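Local coordinates for proteasome accessory factor B/C (PafBC) (Paenarthrobacter aurescens, PDB 6SJ9), which is a transcriptional regulator of the bacterial DNA damage response that probably binds DNA through its winged helix-turn-helix domains and also carries WYL domains, at residues S345-A350 with G571-A576; L365-V370 with A380-L385; L249-D254 with D276-D281; P243-T248 with P304-A309. All coordinates share one frame; numbering follows the deposited sequence.

Interaction 1: S345-A350 with G571-A576; sequences SEDQLA and GQDFPA
Ala576 points its methyl group at the first turn of helix 346-360, and two side chains of that turn meet it. Glu346 lies alongside with its aliphatic CG, 3.7 Å from Ala576 CB. Leu349 brings its CD1 branch to 3.8 Å from the same Ala576 CB. The Glu346 chain is extended beyond CG, and its carboxylate goes on to a salt bridge with Arg526. Ser345 is the N-cap of the helix. Ser345 OG stands between the backbone N and carbonyl carbon of its own residue (chi1 63°) and accepts from Gln348 N at 3.2 Å. Its CB faces the carbonyl oxygen of Phe574.

Two waters join the helix start to the loop that runs between strands 562-563 and 586-592. One lies 2.6 Å from Ser345 OG and donates to Asp573 OD2 at 3.0 Å. The other accepts from Glu346 N and donates to Phe574 O at 2.8 Å. Ala576 is also tied by a backbone hydrogen bond to Thr344, just ahead of the cap.

On the outer side, Asp347 and Asp573 cross at about a right angle, with their carboxylate planes 68° apart. Asp347 OD2 and Asp573 OD2 come within 3.2 Å, two acceptors with no bond between them. Asp573 is poorly ordered, which makes this approach less certain. Two like charges this close would probably disfavour full ionisation of both, although the nearby helix N-terminus would be expected to ease the negative charge. The chemistry is therefore mixed: a small apolar patch round Ala576, water links beside the cap, and a close acidic pair whose exact geometry is uncertain.

Interaction 2: L365-V370 with A380-L385; sequences LHIQEV and ALIDDL
Leu365, Ile367 and Val370 pack against Leu381, Ile382 and Leu385 in a buried contact between apolar side chains, within the helix-turn-helix region. Leu365 lies on the short strand 365-366 that leads into helix 367-374. That helix and helix 378-389 follow each other closely in the chain, consistent with the two helices of such a motif, the second probably being the recognition helix. Leu381 is central. Its CG is anti to the backbone N (chi1 179°), which extends the side chain across to helix 367-374. There its CD2 branch does the touching. Leu381 CD2 lies 3.3 Å from Ile367 O and 3.9 Å from Ile367 CG2. Val370 meets this branch at about a right angle, with Val370 CG1 3.9 Å from Leu381 CD2. Leu365 slides past Leu381 in the opposite direction, and Leu365 CD2 is 4.2 Å from Leu381 CD2.

Ile367 spreads its contacts over both of its branches. Ile367 CG2 is 4.1 Å from Ile382 CG1, and the two isoleucines cross at about a right angle. Its CG1 is further from Leu385, at the margin of contact. Leu385 is met instead by Leu365, tip to tip, with Leu365 CD1 4.1 Å from Leu385 CD2. The segments are joined largely by methyl contacts, with no polar bond between them.

Other elements close round this cluster. Phe358 and Leu359 of helix 346-360 cover Leu365, and Leu355 of the same helix covers Leu385. Trp406 of strand 404-407 lies against Ile367, Ile382 and Leu385. Val411 of strand 410-413 touches Ile367 and Leu385, and its backbone is hydrogen-bonded to that of Leu365.

Interaction 3: L249-D254 with D276-D281; sequences LVIDKD and DRITVD
Lys253 NZ is held between two carboxylates. Across the contact, Lys253 NZ makes a salt bridge with Asp276 OD1 at 3.0 Å, and outside it a second one with Asp268 OD1. The amine meets Asp276 OD1 on the syn side, 15° out of the carboxylate plane. The lysine chain bends at its last torsion (chi4 -92°), which turns NZ onto the acid, while its CG packs against the same carboxylate. Asp276 OD2 pairs with Arg260, so both oxygens of this acid have a basic partner. The lysine amine would be expected to offset the repulsion between Asp276 and Asp268. With an alanine in place of the lysine, these two acids would probably face each other without the positive charge that now links them.

Beside this ion cluster, strands 245-252 and 275-282 pair antiparallel. Leu249 with Ile278 and Ile251 with Asp276 are hydrogen-bonded pairs, and Val250 with Arg277 is a non-hydrogen-bonded pair. Ile278 N donates to Leu249 O at 2.8 Å, and Asp276 N to Ile251 O at 2.8 Å; the return bonds are of similar length. These are the two inner strands of a four-stranded sheet of order 2-3-1-4, with helices after the first and third strands, as in a ferredoxin-like fold.

Leu249, Ile251, Ile278 and Val280 share the face covered by the helices. Ile251 CD1 and Ile278 CD1 meet at 3.8 Å, with the side chains crossing at about a right angle. Leu249 CD1 touches Val280 CG2 at 4.0 Å. Leu259 of helix 257-261 lies over Leu249, Ile251 and Ile278.

Interaction 4: P243-T248 with P304-A309; sequences PVRQAT and PAELSA
Ala247 CB packs on Leu307 CD2 at 3.6 Å, where the start of helix 305-323 comes down on strand 245-252. The CD atom of the Pro304 ring lies beside them, 4.0 Å from Ala247 CA and 3.7 Å from Gln246 O. Leu307 holds its CG anti to the backbone N (chi1 178°), which carries the CD2 branch across to the alanine.

At the outer end, Arg245 and Glu306 form a salt bridge. Arg245 NH2 donates to Glu306 OE1, which lies at the edge of the guanidinium and near its plane. The two flat groups are almost coplanar, 13° apart, although the side chains cross at about a right angle. The modelled distance from Arg245 NH2 to Glu306 OE1, 2.5 Å, is very short, so its exact value is doubtful. A leucine in place of the arginine would probably leave Glu306 OE1 without this charged mate.

Further out, Pro304 is the N-cap residue and follows a cis peptide bond, at the junction of strand 299-303 and the helix. Leu288 of helix 285-294 touches both Ala247 and Leu307, and Pro285 touches both Arg245 and Glu306. Strand 245-252 and these two helices lie in the WCX range, whose strand order is consistent with a ferredoxin-like fold. Glu306 OE2 has a long, weak ion pair with Arg211. The contact thus combines a small apolar join at the buried end with a charge pair at the more exposed end.

How the interactions relate
Interactions 3 and 4 belong to one WCX domain and share strand 245-252. Their centres are about 14 Å apart, and they meet where Ala247 N lies 2.8 Å from Val280 O, probably a hydrogen bond. Along the chain, interaction 3 is nested within the loop closed by interaction 4. Interaction 2 is nested likewise within interaction 1, with centres about 18 Å apart. They touch through Gln348 NE2 and Asp384 OD1, 2.6 Å apart and probably hydrogen-bonded. Interaction 1 lies across the chain's centre from interaction 3, with centres about 42 Å apart. A thiocyanate ion, probably from the crystallisation liquor, is about 4 Å from the side chain of Ala576. None of the four includes the potassium-site residues.

Interaction 1: S345-A350 with G571-A576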
# COMPACT_ATOMS: atom_id res chain seq x y z
N SER A 345 -0.51 13.61 3.05
CA SER A 345 0.53 14.45 3.62
C SER A 345 1.29 13.74 4.75
O SER A 345 0.90 12.70 5.26
CB SER A 345 -0.08 15.74 4.19
OG SER A 345 -0.97 15.41 5.24
N GLU A 346 2.38 14.36 5.16
CA GLU A 346 3.13 13.87 6.33
C GLU A 346 2.28 13.95 7.61
O GLU A 346 2.34 13.04 8.43
CB GLU A 346 4.43 14.65 6.48
CG GLU A 346 5.37 14.33 5.31
CD GLU A 346 6.79 14.94 5.45
OE1 GLU A 346 6.92 15.92 6.20
OE2 GLU A 346 7.74 14.41 4.86
N ASP A 347 1.48 15.01 7.80
CA ASP A 347 0.59 15.04 8.97
C ASP A 347 -0.34 13.82 8.99
O ASP A 347 -0.55 13.19 10.02
CB ASP A 347 -0.26 16.33 8.97
CG ASP A 347 0.51 17.58 9.45
OD1 ASP A 347 1.65 17.42 9.95
OD2 ASP A 347 -0.04 18.72 9.33
N GLN A 348 -0.89 13.47 7.83
CA GLN A 348 -1.82 12.34 7.79
C GLN A 348 -1.10 11.02 8.05
O GLN A 348 -1.62 10.14 8.75
CB GLN A 348 -2.55 12.33 6.43
CG GLN A 348 -3.59 11.24 6.29
CD GLN A 348 -4.46 11.45 5.06
OE1 GLN A 348 -4.01 12.06 4.07
NE2 GLN A 348 -5.69 10.97 5.12
N LEU A 349 0.11 10.88 7.52
CA LEU A 349 0.86 9.66 7.80
C LEU A 349 1.20 9.57 9.27
O LEU A 349 1.05 8.50 9.86
CB LEU A 349 2.15 9.61 6.99
CG LEU A 349 1.79 9.40 5.52
CD1 LEU A 349 3.01 9.82 4.84
CD2 LEU A 349 1.40 7.97 5.12
N ALA A 350 1.62 10.68 9.88
CA ALA A 350 1.95 10.65 11.29
C ALA A 350 0.71 10.35 12.12
O ALA A 350 0.77 9.57 13.06
CB ALA A 350 2.57 11.98 11.73
N GLY A 571 0.99 28.46 2.31
CA GLY A 571 -0.01 27.66 1.64
C GLY A 571 -0.68 26.74 2.64
O GLY A 571 -0.60 26.92 3.85
N GLN A 572 -1.35 25.73 2.11
CA GLN A 572 -1.94 24.73 2.97
C GLN A 572 -0.98 23.53 2.92
O GLN A 572 0.15 23.65 2.44
CB GLN A 572 -3.36 24.39 2.52
CG GLN A 572 -4.30 23.92 3.64
CD GLN A 572 -5.78 23.90 3.22
OE1 GLN A 572 -6.22 24.72 2.42
NE2 GLN A 572 -6.54 22.95 3.77
N ASP A 573 -1.41 22.38 3.42
CA ASP A 573 -0.45 21.29 3.49
C ASP A 573 -0.02 20.86 2.09
O ASP A 573 -0.69 21.13 1.09
CB ASP A 573 -1.02 20.08 4.24
CG ASP A 573 -0.81 20.17 5.75
OD1 ASP A 573 -0.15 21.13 6.20
OD2 ASP A 573 -1.30 19.27 6.47
N PHE A 574 1.13 20.22 2.03
CA PHE A 574 1.49 19.63 0.77
C PHE A 574 1.65 18.13 0.93
O PHE A 574 1.74 17.59 2.05
CB PHE A 574 2.75 20.27 0.13
CG PHE A 574 4.01 20.21 0.95
CD1 PHE A 574 4.96 19.22 0.69
CD2 PHE A 574 4.31 21.20 1.88
CE1 PHE A 574 6.16 19.18 1.40
CE2 PHE A 574 5.52 21.17 2.60
CZ PHE A 574 6.44 20.15 2.35
N PRO A 575 1.62 17.41 -0.17
CA PRO A 575 1.71 15.96 -0.08
C PRO A 575 3.06 15.52 0.48
O PRO A 575 4.09 16.19 0.33
CB PRO A 575 1.50 15.50 -1.52
CG PRO A 575 0.84 16.69 -2.23
CD PRO A 575 1.43 17.88 -1.56
N ALA A 576 3.06 14.36 1.12
CA ALA A 576 4.31 13.75 1.50
C ALA A 576 5.05 13.29 0.23
O ALA A 576 4.48 13.26 -0.87
CB ALA A 576 4.01 12.56 2.39
O HOH W 1 -3.00 16.82 6.04
O HOH W 2 3.43 16.70 4.14

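Interaction 2: L365-V370 with A380-L385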
# COMPACT_ATOMS: atom_id res chain seq x y z
N LEU A 365 -10.83 1.70 18.99
CA LEU A 365 -10.78 3.06 18.49
C LEU A 365 -12.22 3.53 18.40
O LEU A 365 -12.98 2.99 17.58
CB LEU A 365 -10.07 3.10 17.12
CG LEU A 365 -9.72 4.53 16.64
CD1 LEU A 365 -8.69 4.48 15.52
CD2 LEU A 365 -10.95 5.27 16.16
N HIS A 366 -12.62 4.48 19.27
CA HIS A 366 -13.95 5.07 19.20
C HIS A 366 -13.92 6.29 18.29
O HIS A 366 -13.28 7.30 18.59
CB HIS A 366 -14.48 5.41 20.60
CG HIS A 366 -14.86 4.20 21.37
ND1 HIS A 366 -16.11 3.62 21.28
CD2 HIS A 366 -14.14 3.40 22.19
CE1 HIS A 366 -16.16 2.54 22.04
NE2 HIS A 366 -14.98 2.39 22.61
N ILE A 367 -14.61 6.19 17.17
CA ILE A 367 -14.31 7.10 16.07
C ILE A 367 -14.58 8.56 16.47
O ILE A 367 -13.70 9.43 16.30
CB ILE A 367 -15.07 6.70 14.81
CG1 ILE A 367 -14.39 5.48 14.22
CG2 ILE A 367 -14.99 7.83 13.76
CD1 ILE A 367 -15.20 4.79 13.18
N GLN A 368 -15.77 8.84 17.03
CA GLN A 368 -16.10 10.26 17.28
C GLN A 368 -15.12 10.88 18.26
O GLN A 368 -14.61 11.98 18.05
CB GLN A 368 -17.51 10.46 17.84
CG GLN A 368 -17.89 12.00 17.91
CD GLN A 368 -17.86 12.63 16.49
OE1 GLN A 368 -18.59 12.20 15.60
NE2 GLN A 368 -17.01 13.64 16.29
N GLU A 369 -14.83 10.15 19.33
CA GLU A 369 -13.94 10.63 20.37
C GLU A 369 -12.52 10.78 19.86
O GLU A 369 -11.80 11.70 20.25
CB GLU A 369 -14.04 9.68 21.55
CG GLU A 369 -13.03 9.83 22.61
CD GLU A 369 -13.25 8.75 23.66
OE1 GLU A 369 -12.26 8.14 24.14
OE2 GLU A 369 -14.45 8.54 23.99
N VAL A 370 -12.07 9.89 18.98
CA VAL A 370 -10.71 10.04 18.53
C VAL A 370 -10.61 11.13 17.47
O VAL A 370 -9.63 11.87 17.43
CB VAL A 370 -10.19 8.67 18.04
CG1 VAL A 370 -8.89 8.83 17.27
CG2 VAL A 370 -9.92 7.77 19.28
N ALA A 380 -13.29 12.60 8.11
CA ALA A 380 -11.86 12.64 7.84
C ALA A 380 -11.17 11.49 8.54
O ALA A 380 -10.27 10.85 7.98
CB ALA A 380 -11.27 13.99 8.30
N LEU A 381 -11.58 11.20 9.79
CA LEU A 381 -10.96 10.08 10.50
C LEU A 381 -11.27 8.73 9.84
O LEU A 381 -10.38 7.89 9.68
CB LEU A 381 -11.40 10.09 11.97
CG LEU A 381 -10.79 8.91 12.74
CD1 LEU A 381 -9.32 8.99 12.75
CD2 LEU A 381 -11.24 8.93 14.17
N ILE A 382 -12.51 8.54 9.40
CA ILE A 382 -12.88 7.31 8.68
C ILE A 382 -12.04 7.16 7.40
O ILE A 382 -11.61 6.05 7.05
CB ILE A 382 -14.38 7.32 8.40
CG1 ILE A 382 -15.12 7.13 9.73
CG2 ILE A 382 -14.73 6.25 7.46
CD1 ILE A 382 -16.62 7.55 9.65
N ASP A 383 -11.82 8.26 6.68
CA ASP A 383 -11.01 8.14 5.49
C ASP A 383 -9.56 7.74 5.84
O ASP A 383 -8.95 6.96 5.11
CB ASP A 383 -11.03 9.44 4.68
CG ASP A 383 -10.72 9.18 3.21
OD1 ASP A 383 -11.37 8.26 2.65
OD2 ASP A 383 -9.86 9.85 2.60
N ASP A 384 -9.00 8.29 6.93
CA ASP A 384 -7.68 7.84 7.39
C ASP A 384 -7.67 6.35 7.60
O ASP A 384 -6.72 5.68 7.25
CB ASP A 384 -7.26 8.50 8.72
CG ASP A 384 -6.98 9.98 8.58
OD1 ASP A 384 -6.71 10.48 7.47
OD2 ASP A 384 -7.02 10.65 9.62
N LEU A 385 -8.75 5.81 8.20
CA LEU A 385 -8.77 4.38 8.49
C LEU A 385 -8.94 3.57 7.22
O LEU A 385 -8.36 2.49 7.11
CB LEU A 385 -9.88 4.04 9.51
CG LEU A 385 -9.62 4.56 10.91
CD1 LEU A 385 -10.81 4.47 11.82
CD2 LEU A 385 -8.49 3.75 11.52

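Interaction 3: L249-D254 with D276-D281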
# COMPACT_ATOMS: atom_id res chain seq x y z
N LEU A 249 -4.17 -21.93 -15.50
CA LEU A 249 -4.02 -20.69 -16.24
C LEU A 249 -3.00 -20.87 -17.35
O LEU A 249 -1.97 -21.54 -17.17
CB LEU A 249 -3.59 -19.55 -15.32
CG LEU A 249 -4.41 -19.34 -14.05
CD1 LEU A 249 -3.78 -18.22 -13.21
CD2 LEU A 249 -5.90 -19.05 -14.34
N VAL A 250 -3.29 -20.28 -18.51
CA VAL A 250 -2.32 -20.12 -19.59
C VAL A 250 -1.90 -18.66 -19.61
O VAL A 250 -2.75 -17.78 -19.79
CB VAL A 250 -2.89 -20.55 -20.94
CG1 VAL A 250 -1.93 -20.17 -22.03
CG2 VAL A 250 -3.15 -22.04 -20.96
N ILE A 251 -0.60 -18.41 -19.49
CA ILE A 251 -0.02 -17.07 -19.38
C ILE A 251 1.12 -16.90 -20.37
O ILE A 251 1.82 -17.86 -20.72
CB ILE A 251 0.49 -16.79 -17.96
CG1 ILE A 251 1.60 -17.77 -17.60
CG2 ILE A 251 -0.62 -16.90 -16.94
CD1 ILE A 251 2.22 -17.49 -16.26
N ASP A 252 1.30 -15.67 -20.85
CA ASP A 252 2.42 -15.34 -21.73
C ASP A 252 3.75 -15.54 -21.01
O ASP A 252 3.91 -15.16 -19.84
CB ASP A 252 2.31 -13.90 -22.21
CG ASP A 252 1.08 -13.65 -23.05
OD1 ASP A 252 0.33 -14.61 -23.32
OD2 ASP A 252 0.85 -12.48 -23.44
N LYS A 253 4.72 -16.11 -21.72
CA LYS A 253 6.05 -16.29 -21.15
C LYS A 253 6.68 -14.95 -20.78
O LYS A 253 6.41 -13.92 -21.40
CB LYS A 253 6.96 -17.02 -22.13
CG LYS A 253 6.63 -18.49 -22.24
CD LYS A 253 7.62 -19.21 -23.09
CE LYS A 253 7.34 -20.71 -23.09
NZ LYS A 253 8.08 -21.46 -22.03
N ASP A 254 7.45 -14.96 -19.69
CA ASP A 254 8.15 -13.78 -19.19
C ASP A 254 7.22 -12.66 -18.74
O ASP A 254 7.63 -11.50 -18.66
CB ASP A 254 9.16 -13.26 -20.22
CG ASP A 254 10.18 -14.32 -20.61
OD1 ASP A 254 10.87 -14.81 -19.70
OD2 ASP A 254 10.28 -14.66 -21.81
N ASP A 276 2.89 -20.37 -21.12
CA ASP A 276 3.03 -21.38 -20.09
C ASP A 276 1.67 -21.78 -19.56
O ASP A 276 0.70 -21.02 -19.62
CB ASP A 276 3.86 -20.84 -18.92
CG ASP A 276 5.31 -20.62 -19.27
OD1 ASP A 276 5.84 -21.40 -20.10
OD2 ASP A 276 5.91 -19.67 -18.72
N ARG A 277 1.61 -22.98 -18.98
CA ARG A 277 0.41 -23.42 -18.29
C ARG A 277 0.80 -23.60 -16.82
O ARG A 277 1.62 -24.46 -16.50
CB ARG A 277 -0.12 -24.71 -18.91
CG ARG A 277 -1.36 -25.30 -18.28
CD ARG A 277 -1.64 -26.66 -18.91
NE ARG A 277 -2.92 -27.24 -18.49
CZ ARG A 277 -3.07 -28.17 -17.55
NH1 ARG A 277 -4.29 -28.64 -17.27
NH2 ARG A 277 -2.02 -28.64 -16.88
N ILE A 278 0.19 -22.80 -15.94
CA ILE A 278 0.49 -22.90 -14.51
C ILE A 278 -0.79 -23.21 -13.76
O ILE A 278 -1.90 -22.97 -14.23
CB ILE A 278 1.11 -21.61 -13.94
CG1 ILE A 278 0.13 -20.43 -14.04
CG2 ILE A 278 2.41 -21.31 -14.59
CD1 ILE A 278 0.57 -19.19 -13.27
N THR A 279 -0.60 -23.71 -12.54
CA THR A 279 -1.67 -23.86 -11.57
C THR A 279 -1.37 -22.97 -10.38
O THR A 279 -0.20 -22.75 -10.03
CB THR A 279 -1.81 -25.34 -11.12
OG1 THR A 279 -0.52 -25.87 -10.80
CG2 THR A 279 -2.39 -26.19 -12.23
N VAL A 280 -2.41 -22.36 -9.82
CA VAL A 280 -2.28 -21.50 -8.66
C VAL A 280 -3.42 -21.84 -7.71
O VAL A 280 -4.51 -22.26 -8.12
CB VAL A 280 -2.27 -20.00 -8.99
CG1 VAL A 280 -1.20 -19.67 -9.99
CG2 VAL A 280 -3.63 -19.54 -9.48
N ASP A 281 -3.14 -21.71 -6.42
CA ASP A 281 -4.15 -21.92 -5.40
C ASP A 281 -4.85 -20.61 -5.11
O ASP A 281 -4.21 -19.56 -4.99
CB ASP A 281 -3.52 -22.47 -4.12
CG ASP A 281 -2.99 -23.89 -4.29
OD1 ASP A 281 -3.68 -24.71 -4.92
OD2 ASP A 281 -1.87 -24.18 -3.81

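Interaction 4: P243-T248 with P304-A309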
# COMPACT_ATOMS: atom_id res chain seq x y z
N PRO A 243 -12.53 -23.36 1.31
CA PRO A 243 -11.67 -24.41 0.75
C PRO A 243 -10.67 -23.83 -0.24
O PRO A 243 -11.02 -22.98 -1.07
CB PRO A 243 -12.67 -25.35 0.06
CG PRO A 243 -13.87 -24.49 -0.22
CD PRO A 243 -13.94 -23.52 0.92
N VAL A 244 -9.40 -24.23 -0.12
CA VAL A 244 -8.35 -23.88 -1.07
C VAL A 244 -8.50 -24.65 -2.38
O VAL A 244 -8.20 -25.85 -2.45
CB VAL A 244 -6.96 -24.08 -0.45
CG1 VAL A 244 -6.73 -23.01 0.59
CG2 VAL A 244 -6.90 -25.41 0.21
N ARG A 245 -9.00 -23.99 -3.42
CA ARG A 245 -9.23 -24.56 -4.75
C ARG A 245 -8.03 -24.30 -5.67
O ARG A 245 -7.14 -23.53 -5.34
CB ARG A 245 -10.53 -24.00 -5.34
CG ARG A 245 -11.80 -24.43 -4.57
CD ARG A 245 -12.84 -23.29 -4.44
NE ARG A 245 -13.50 -23.03 -5.71
CZ ARG A 245 -14.48 -22.14 -5.89
NH1 ARG A 245 -14.92 -21.41 -4.87
NH2 ARG A 245 -15.00 -21.97 -7.10
N GLN A 246 -8.00 -25.00 -6.81
CA GLN A 246 -6.91 -24.92 -7.78
C GLN A 246 -7.37 -24.34 -9.11
O GLN A 246 -8.37 -24.79 -9.67
CB GLN A 246 -6.30 -26.29 -8.06
CG GLN A 246 -5.15 -26.26 -9.08
CD GLN A 246 -4.35 -27.58 -9.13
OE1 GLN A 246 -3.58 -27.91 -8.21
NE2 GLN A 246 -4.54 -28.34 -10.21
N ALA A 247 -6.65 -23.34 -9.60
CA ALA A 247 -6.88 -22.71 -10.89
C ALA A 247 -5.85 -23.18 -11.92
O ALA A 247 -4.69 -23.44 -11.57
CB ALA A 247 -6.83 -21.18 -10.75
N THR A 248 -6.27 -23.27 -13.18
CA THR A 248 -5.39 -23.64 -14.29
C THR A 248 -5.36 -22.48 -15.28
O THR A 248 -6.41 -22.08 -15.80
CB THR A 248 -5.85 -24.93 -14.96
OG1 THR A 248 -6.06 -25.94 -13.97
CG2 THR A 248 -4.79 -25.45 -15.93
N PRO A 304 -11.06 -23.39 -13.11
CA PRO A 304 -12.42 -23.94 -13.23
C PRO A 304 -13.38 -22.93 -13.84
O PRO A 304 -13.10 -21.74 -13.85
CB PRO A 304 -12.79 -24.25 -11.78
CG PRO A 304 -12.11 -23.17 -11.02
CD PRO A 304 -10.78 -22.94 -11.73
N ALA A 305 -14.55 -23.42 -14.24
CA ALA A 305 -15.50 -22.61 -15.00
C ALA A 305 -16.03 -21.43 -14.19
O ALA A 305 -16.35 -20.39 -14.77
CB ALA A 305 -16.64 -23.48 -15.51
N GLU A 306 -16.19 -21.58 -12.88
CA GLU A 306 -16.69 -20.46 -12.09
C GLU A 306 -15.68 -19.31 -12.10
O GLU A 306 -16.07 -18.13 -12.15
CB GLU A 306 -17.00 -20.92 -10.66
CG GLU A 306 -17.97 -19.98 -9.90
CD GLU A 306 -17.87 -20.06 -8.36
OE1 GLU A 306 -17.16 -20.95 -7.83
OE2 GLU A 306 -18.51 -19.21 -7.67
N LEU A 307 -14.38 -19.64 -12.10
CA LEU A 307 -13.33 -18.64 -12.21
C LEU A 307 -13.33 -17.99 -13.59
O LEU A 307 -13.19 -16.77 -13.71
CB LEU A 307 -11.97 -19.31 -11.95
CG LEU A 307 -10.79 -18.36 -12.10
CD1 LEU A 307 -11.05 -17.29 -11.09
CD2 LEU A 307 -9.54 -19.10 -11.77
N SER A 308 -13.42 -18.81 -14.63
CA SER A 308 -13.46 -18.31 -16.00
C SER A 308 -14.65 -17.38 -16.21
O SER A 308 -14.54 -16.35 -16.88
CB SER A 308 -13.50 -19.49 -16.96
OG SER A 308 -13.92 -19.09 -18.24
N ALA A 309 -15.82 -17.76 -15.69
CA ALA A 309 -16.99 -16.93 -15.94
C ALA A 309 -16.89 -15.60 -15.23
O ALA A 309 -17.42 -14.60 -15.72
CB ALA A 309 -18.27 -17.67 -15.52